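Local atomic coordinates of ABC transporter periplasmic peptide-binding protein (Pseudoalteromonas, PDB entry 4QFO), a protein that binds dipeptides in the periplasm and probably hands them to the membrane part of an ABC transporter, here holding methionine and leucine. Residues 35-40 / 49-54; 265-270 / 382-387; 330-335 / 503-508. All coordinates share one frame; numbering follows the deposited sequence.

Contact 1. Residues 35-40 / 49-54; sequences AEANPV and TGSTID. With LEU (leucine), chain D; MET (methionine), chain C.
S51 and E36 meet through a short hydrogen bond, S51 OG to E36 OE2, 2.7 Å. The hydroxyl does not lie in the carboxylate plane. It comes from above it, 47° out of the plane. The E36 chain bends to allow this: CG sits between the backbone N and the carbonyl carbon (chi1 75°), and a second turn at chi2 brings the carboxylate over S51. A37 also packs its methyl on this serine, with A37 CB 3.7 Å from S51 CB. The next residue, T52, serves the loop differently. Its side chain and that of V40 cross at about a right angle, and T52 OG1 accepts a hydrogen bond from V40 N at 3.0 Å, nearly straight. T52 OG1 also donates to water 4, which passes a bond on to N38 O. Water 3 bridges A37 O and S51 O. Waters 1 and 2 both join E36 to D54 OD2, one through each carboxylate oxygen of E36. The two acids are thus linked by waters, with E36 OE2 and D54 OD2 4.8 Å apart.

This loop follows strand 30-35 and leads into helix 50-60, whose first turn lies at the peptide site. There G50 N donates to the bound LEU O, 2.8 Å away, and the I53 side chain packs on MET SD. W414 of helix 414-422 covers A37 and T49. R383 makes a salt bridge to E36 OE2, the oxygen that also takes S51 and water 2. That charge probably offsets the proximity of two acids and favours an ionised E36. The contact therefore ties a buried carboxylate to the ligand-binding end of the helix, consistent with a second-shell role behind the leucine carboxylate.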
# COMPACT_ATOMS: atom_id res chain seq x y z
N ALA A 35 4.15 13.75 -8.65
CA ALA A 35 3.59 12.86 -7.67
C ALA A 35 2.22 13.37 -7.27
O ALA A 35 1.96 14.58 -7.33
CB ALA A 35 4.51 12.76 -6.45
N GLU A 36 1.34 12.47 -6.85
CA GLU A 36 -0.05 12.84 -6.62
C GLU A 36 -0.27 13.41 -5.23
O GLU A 36 -1.30 14.02 -4.96
CB GLU A 36 -1.00 11.67 -6.94
CG GLU A 36 -1.04 10.53 -5.91
CD GLU A 36 0.05 9.49 -6.08
OE1 GLU A 36 0.99 9.72 -6.87
OE2 GLU A 36 -0.03 8.43 -5.42
N ALA A 37 0.69 13.24 -4.33
CA ALA A 37 0.48 13.70 -2.96
C ALA A 37 1.76 13.94 -2.17
O ALA A 37 2.83 13.42 -2.48
CB ALA A 37 -0.45 12.71 -2.18
N ASN A 38 1.61 14.76 -1.14
CA ASN A 38 2.66 15.05 -0.18
C ASN A 38 3.04 13.84 0.66
O ASN A 38 2.15 13.17 1.21
CB ASN A 38 2.18 16.16 0.74
CG ASN A 38 3.30 16.79 1.48
OD1 ASN A 38 3.38 16.69 2.70
ND2 ASN A 38 4.19 17.44 0.75
N PRO A 39 4.35 13.55 0.78
CA PRO A 39 4.84 12.44 1.61
C PRO A 39 4.58 12.75 3.07
O PRO A 39 4.94 13.84 3.50
CB PRO A 39 6.36 12.48 1.37
CG PRO A 39 6.66 13.87 1.01
CD PRO A 39 5.46 14.32 0.19
N VAL A 40 4.00 11.81 3.82
CA VAL A 40 3.68 12.04 5.23
C VAL A 40 4.87 11.76 6.14
O VAL A 40 4.87 12.13 7.30
CB VAL A 40 2.52 11.14 5.72
CG1 VAL A 40 1.29 11.38 4.89
CG2 VAL A 40 2.92 9.67 5.71
N THR A 49 0.51 4.37 3.06
CA THR A 49 0.04 5.20 1.96
C THR A 49 1.01 5.17 0.78
O THR A 49 2.16 5.59 0.91
CB THR A 49 -0.16 6.66 2.43
OG1 THR A 49 -1.18 6.67 3.44
CG2 THR A 49 -0.57 7.58 1.29
N GLY A 50 0.53 4.68 -0.36
CA GLY A 50 1.38 4.45 -1.52
C GLY A 50 2.03 5.69 -2.10
O GLY A 50 3.11 5.62 -2.69
N SER A 51 1.37 6.84 -1.93
CA SER A 51 1.90 8.10 -2.45
C SER A 51 3.19 8.41 -1.75
O SER A 51 4.12 8.95 -2.36
CB SER A 51 0.90 9.23 -2.25
OG SER A 51 -0.37 8.87 -2.74
N THR A 52 3.25 8.07 -0.47
CA THR A 52 4.49 8.26 0.30
C THR A 52 5.55 7.25 -0.08
O THR A 52 6.70 7.61 -0.36
CB THR A 52 4.24 8.23 1.82
OG1 THR A 52 3.45 9.35 2.19
CG2 THR A 52 5.57 8.28 2.59
N ILE A 53 5.17 5.98 -0.09
CA ILE A 53 6.07 4.88 -0.40
C ILE A 53 6.71 5.03 -1.77
O ILE A 53 7.90 4.74 -1.96
CB ILE A 53 5.32 3.53 -0.37
CG1 ILE A 53 4.58 3.40 0.96
CG2 ILE A 53 6.30 2.38 -0.53
CD1 ILE A 53 5.49 3.64 2.17
N ASP A 54 5.91 5.47 -2.73
CA ASP A 54 6.39 5.66 -4.09
C ASP A 54 7.55 6.65 -4.14
O ASP A 54 8.46 6.50 -4.93
CB ASP A 54 5.26 6.11 -4.99
CG ASP A 54 4.50 4.95 -5.58
OD1 ASP A 54 4.97 3.81 -5.43
OD2 ASP A 54 3.44 5.18 -6.20
N LEU D . -2.14 1.88 0.28
CA LEU D . -3.31 2.66 -0.07
C LEU D . -2.98 3.42 -1.34
O LEU D . -1.82 3.82 -1.52
CB LEU D . -3.62 3.66 1.05
CG LEU D . -4.65 3.32 2.13
CD1 LEU D . -4.77 1.84 2.37
CD2 LEU D . -4.32 4.08 3.43
OXT LEU D . -3.83 3.67 -2.20
N MET C . -0.54 -1.30 0.09
CA MET C . -0.49 0.15 -0.02
C MET C . -1.83 0.77 -0.36
O MET C . -2.57 0.26 -1.21
CB MET C . 0.53 0.57 -1.09
CG MET C . 1.94 0.65 -0.55
SD MET C . 3.21 0.67 -1.85
CE MET C . 2.31 1.36 -3.23
O HOH W 1 3.12 7.88 -7.09
O HOH W 2 1.01 5.77 -5.23
O HOH W 3 3.09 10.88 -4.19
O HOH W 4 1.20 10.37 1.01

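Contact 2. Residues 265-270 / 382-387; sequences TAHPSS and SRIYNP. With LEU (leucine), chain D.
H267 lies against S382 and R383 at the carboxylate end of the peptide pocket, in a periplasmic binding protein fold. The CB of H267 packs on S382, 3.9 Å from S382 OG. At CG the ring meets the backbone: H267 CG is 3.4 Å from S382 O, which lies over one face toward the rim. H267 ND1 is also 3.4 Å from S382 O, at too poor an angle for a hydrogen bond, and bonds weakly to water 5. R383 NH1 sits over the same face, 3.2 Å above the ring plane and close to CD2 and NE2. The ring and guanidinium planes are 50° apart. At CE1 the partners are I384 N and I384 CG1. Water 2 lies in the ring plane beside NE2 and also accepts from R383 NH2.

R383 NH1 donates to S382 O and makes a salt bridge to E36. These bonds hold the guanidinium with its edge toward the ligand. Its NE and NH2 reach the LEU carboxylate, one oxygen each by the clearer bonds. Y385 lays its ring face on R383 CB and adds its hydroxyl to the same carboxylate. Y385 OH donates to LEU OXT at 2.6 Å.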
# COMPACT_ATOMS: atom_id res chain seq x y z
N THR A 265 4.71 10.83 -15.04
CA THR A 265 3.48 11.22 -14.36
C THR A 265 2.83 10.04 -13.66
O THR A 265 2.48 9.04 -14.28
CB THR A 265 2.50 11.88 -15.33
OG1 THR A 265 3.01 13.17 -15.67
CG2 THR A 265 1.14 12.06 -14.67
N ALA A 266 2.69 10.17 -12.35
CA ALA A 266 2.01 9.15 -11.56
C ALA A 266 0.50 9.19 -11.77
O ALA A 266 -0.11 10.27 -11.84
CB ALA A 266 2.34 9.32 -10.09
N HIS A 267 -0.09 8.01 -11.88
CA HIS A 267 -1.55 7.85 -11.94
C HIS A 267 -2.26 8.76 -12.95
O HIS A 267 -3.15 9.52 -12.57
CB HIS A 267 -2.14 8.07 -10.56
CG HIS A 267 -1.62 7.13 -9.53
ND1 HIS A 267 -2.08 5.84 -9.40
CD2 HIS A 267 -0.66 7.28 -8.59
CE1 HIS A 267 -1.43 5.24 -8.42
NE2 HIS A 267 -0.56 6.10 -7.91
N PRO A 268 -1.88 8.66 -14.24
CA PRO A 268 -2.44 9.54 -15.28
C PRO A 268 -3.95 9.49 -15.38
O PRO A 268 -4.52 8.39 -15.37
CB PRO A 268 -1.82 8.99 -16.58
CG PRO A 268 -1.36 7.59 -16.23
CD PRO A 268 -0.93 7.68 -14.79
N SER A 269 -4.60 10.65 -15.49
CA SER A 269 -6.06 10.68 -15.60
C SER A 269 -6.59 10.02 -16.88
O SER A 269 -6.12 10.31 -17.99
CB SER A 269 -6.65 12.09 -15.41
OG SER A 269 -6.06 13.03 -16.28
N SER A 270 -7.58 9.13 -16.70
CA SER A 270 -8.20 8.35 -17.77
C SER A 270 -8.57 9.17 -19.00
O SER A 270 -8.28 8.78 -20.13
CB SER A 270 -9.48 7.68 -17.25
OG SER A 270 -9.22 6.99 -16.04
N SER A 382 -6.32 9.76 -7.92
CA SER A 382 -6.47 8.54 -8.69
C SER A 382 -5.59 7.43 -8.09
O SER A 382 -4.44 7.68 -7.74
CB SER A 382 -6.10 8.85 -10.14
OG SER A 382 -6.05 7.69 -10.93
N ARG A 383 -6.14 6.23 -7.92
CA ARG A 383 -5.34 5.08 -7.48
C ARG A 383 -5.42 3.94 -8.51
O ARG A 383 -6.27 3.95 -9.39
CB ARG A 383 -5.78 4.53 -6.11
CG ARG A 383 -6.25 5.55 -5.06
CD ARG A 383 -5.17 6.56 -4.69
NE ARG A 383 -3.98 5.94 -4.12
CZ ARG A 383 -2.73 6.21 -4.50
NH1 ARG A 383 -2.51 7.10 -5.48
NH2 ARG A 383 -1.71 5.61 -3.91
N ILE A 384 -4.53 2.97 -8.40
CA ILE A 384 -4.55 1.85 -9.33
C ILE A 384 -5.92 1.19 -9.27
O ILE A 384 -6.52 0.87 -10.30
CB ILE A 384 -3.44 0.84 -9.02
CG1 ILE A 384 -2.08 1.51 -9.20
CG2 ILE A 384 -3.55 -0.38 -9.94
CD1 ILE A 384 -0.95 0.77 -8.45
N TYR A 385 -6.43 1.02 -8.06
CA TYR A 385 -7.67 0.29 -7.87
C TYR A 385 -8.90 1.11 -8.22
O TYR A 385 -10.00 0.56 -8.33
CB TYR A 385 -7.76 -0.27 -6.45
CG TYR A 385 -7.38 0.69 -5.34
CD1 TYR A 385 -8.31 1.58 -4.82
CD2 TYR A 385 -6.10 0.68 -4.79
CE1 TYR A 385 -7.98 2.45 -3.80
CE2 TYR A 385 -5.75 1.55 -3.77
CZ TYR A 385 -6.70 2.43 -3.28
OH TYR A 385 -6.38 3.30 -2.26
N ASN A 386 -8.72 2.41 -8.41
CA ASN A 386 -9.84 3.32 -8.64
C ASN A 386 -9.34 4.65 -9.18
O ASN A 386 -8.85 5.49 -8.42
CB ASN A 386 -10.66 3.56 -7.36
CG ASN A 386 -11.94 4.38 -7.61
OD1 ASN A 386 -12.07 5.06 -8.64
ND2 ASN A 386 -12.88 4.31 -6.68
N PRO A 387 -9.44 4.83 -10.50
CA PRO A 387 -8.91 6.02 -11.18
C PRO A 387 -9.72 7.29 -10.90
O PRO A 387 -9.21 8.37 -11.17
CB PRO A 387 -8.99 5.64 -12.66
CG PRO A 387 -10.05 4.57 -12.73
CD PRO A 387 -9.91 3.80 -11.45
N LEU D . -2.14 1.88 0.28
CA LEU D . -3.31 2.66 -0.07
C LEU D . -2.98 3.42 -1.34
O LEU D . -1.82 3.82 -1.52
CB LEU D . -3.62 3.66 1.05
CG LEU D . -4.65 3.32 2.13
CD1 LEU D . -4.77 1.84 2.37
CD2 LEU D . -4.32 4.08 3.43
OXT LEU D . -3.83 3.67 -2.20
O HOH W 2 1.01 5.77 -5.23
O HOH W 5 -4.36 5.33 -11.84
O HOH W 6 -6.67 8.18 -13.57
O HOH W 7 -9.01 9.88 -14.02

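Contact 3. Residues 330-335 / 503-508; sequences NGLRAR and IAHGMR
An antiparallel pairing adds the short strand 332-333 to the long strand 500-513, in a sheet of this periplasmic binding protein fold. L332 and H505 form a hydrogen-bonded pair. L332 N donates to H505 O, and H505 N returns the bond to L332 O, both at 2.9 Å. Both donors lie in the plane of the carbonyl they reach. R333 and A504 form the next pair, which is non-hydrogen-bonded. A third bond, A334 N to I503 O, is 3.1 Å long but has a different shape: the donor stands 52° above the carbonyl plane. The long strand is irregular here, because I503 and A504 both face G293 in a classic beta bulge.

L332 and H505 place their side chains on one face of the sheet, where they cross at about a right angle. The contact is made near their bases, with L332 CG 4.1 Å from H505 CB. With its CG anti to the carbonyl carbon (chi1 -46°), H505 carries its ring beside A334. I292 of strand 291-297 also touches both A334 and H505. R333 diverges from A504, and its guanidinium makes a salt bridge to E320.

Beyond L332 and H505 no further bridge forms, though the chains stay close at G331 and G506, and the contact becomes side chain on backbone. M507, bent at chi2 and chi3, folds against the turn before strand 332-333. G331 CA passes close to H505 O. The last contact is M507 CG on N330 O, at 3.2 Å.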
# COMPACT_ATOMS: atom_id res chain seq x y z
N ASN A 330 -11.10 -0.57 -18.86
CA ASN A 330 -9.78 -1.14 -18.54
C ASN A 330 -9.70 -2.02 -17.29
O ASN A 330 -8.74 -2.78 -17.13
CB ASN A 330 -8.71 -0.06 -18.48
CG ASN A 330 -8.47 0.59 -19.82
OD1 ASN A 330 -8.31 -0.09 -20.83
ND2 ASN A 330 -8.47 1.92 -19.86
N GLY A 331 -10.67 -1.94 -16.41
CA GLY A 331 -10.61 -2.76 -15.21
C GLY A 331 -11.24 -4.12 -15.39
O GLY A 331 -11.72 -4.48 -16.48
N LEU A 332 -11.23 -4.90 -14.32
CA LEU A 332 -12.02 -6.12 -14.28
C LEU A 332 -13.01 -5.99 -13.14
O LEU A 332 -12.72 -5.33 -12.14
CB LEU A 332 -11.16 -7.37 -14.07
CG LEU A 332 -9.66 -7.35 -13.83
CD1 LEU A 332 -9.17 -8.80 -13.96
CD2 LEU A 332 -8.92 -6.43 -14.81
N ARG A 333 -14.18 -6.60 -13.29
CA ARG A 333 -15.19 -6.51 -12.26
C ARG A 333 -14.77 -7.44 -11.14
O ARG A 333 -14.22 -8.50 -11.40
CB ARG A 333 -16.54 -6.94 -12.81
CG ARG A 333 -17.67 -6.20 -12.17
CD ARG A 333 -18.95 -6.51 -12.87
NE ARG A 333 -19.84 -7.28 -12.01
CZ ARG A 333 -21.03 -7.70 -12.39
NH1 ARG A 333 -21.45 -7.43 -13.61
NH2 ARG A 333 -21.79 -8.40 -11.55
N ALA A 334 -15.00 -7.05 -9.89
CA ALA A 334 -14.60 -7.93 -8.81
C ALA A 334 -15.62 -9.05 -8.63
O ALA A 334 -16.83 -8.84 -8.75
CB ALA A 334 -14.41 -7.16 -7.50
N ARG A 335 -15.11 -10.24 -8.34
CA ARG A 335 -15.94 -11.40 -8.04
C ARG A 335 -15.59 -11.88 -6.63
O ARG A 335 -16.08 -12.91 -6.15
CB ARG A 335 -15.67 -12.50 -9.06
CG ARG A 335 -16.64 -12.52 -10.21
CD ARG A 335 -16.85 -11.16 -10.82
NE ARG A 335 -18.13 -11.14 -11.52
CZ ARG A 335 -18.31 -10.77 -12.79
NH1 ARG A 335 -17.29 -10.37 -13.54
NH2 ARG A 335 -19.53 -10.78 -13.30
N ILE A 503 -15.43 -3.90 -5.72
CA ILE A 503 -16.02 -3.31 -6.92
C ILE A 503 -15.28 -3.74 -8.18
O ILE A 503 -15.90 -4.19 -9.13
CB ILE A 503 -16.02 -1.77 -6.84
CG1 ILE A 503 -17.16 -1.27 -5.94
CG2 ILE A 503 -16.15 -1.17 -8.20
CD1 ILE A 503 -16.99 0.19 -5.53
N ALA A 504 -13.95 -3.61 -8.18
CA ALA A 504 -13.16 -3.72 -9.40
C ALA A 504 -11.66 -3.83 -9.12
O ALA A 504 -11.18 -3.47 -8.04
CB ALA A 504 -13.43 -2.52 -10.30
N HIS A 505 -10.92 -4.33 -10.11
CA HIS A 505 -9.46 -4.33 -10.09
C HIS A 505 -9.00 -3.50 -11.27
O HIS A 505 -9.56 -3.59 -12.34
CB HIS A 505 -8.94 -5.76 -10.17
CG HIS A 505 -9.66 -6.69 -9.25
ND1 HIS A 505 -10.64 -7.55 -9.68
CD2 HIS A 505 -9.59 -6.84 -7.91
CE1 HIS A 505 -11.13 -8.21 -8.65
NE2 HIS A 505 -10.51 -7.81 -7.56
N GLY A 506 -7.99 -2.66 -11.07
CA GLY A 506 -7.55 -1.78 -12.13
C GLY A 506 -6.23 -2.19 -12.74
O GLY A 506 -5.51 -3.01 -12.18
N MET A 507 -5.94 -1.63 -13.92
CA MET A 507 -4.61 -1.76 -14.51
C MET A 507 -3.71 -0.66 -13.95
O MET A 507 -4.17 0.43 -13.61
CB MET A 507 -4.66 -1.59 -16.03
CG MET A 507 -5.61 -2.53 -16.80
SD MET A 507 -5.14 -4.27 -16.79
CE MET A 507 -3.41 -4.16 -17.14
N ARG A 508 -2.42 -0.95 -13.88
CA ARG A 508 -1.47 0.01 -13.40
C ARG A 508 -0.96 0.85 -14.56
O ARG A 508 -0.21 0.36 -15.42
CB ARG A 508 -0.33 -0.70 -12.68
CG ARG A 508 0.60 0.22 -11.93
CD ARG A 508 1.63 -0.59 -11.16
NE ARG A 508 2.25 0.20 -10.10
CZ ARG A 508 3.07 -0.30 -9.18
NH1 ARG A 508 3.39 -1.59 -9.20
NH2 ARG A 508 3.56 0.50 -8.25

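Overall arrangement
From the N terminus, contact 1 comes first. It closes the loop between strand 30-35 and helix 50-60, with eight residues between its segments. Contacts 2 and 3 span much longer loops, and they cross: 330-335 lies between 265-270 and 382-387, while 503-508 comes after both. Contact 2 ties segment 265-270, which includes part of strand 264-266, to the loop before helix 389-401. Contact 3 ties strand 332-333 to strand 500-513, which also pairs with 264-266. Contacts 1 and 2 touch through E36 and R383, and both reach the bound leucine. Contact 2 meets contact 3 where I384 packs on R508. Contacts 1 and 3 do not touch.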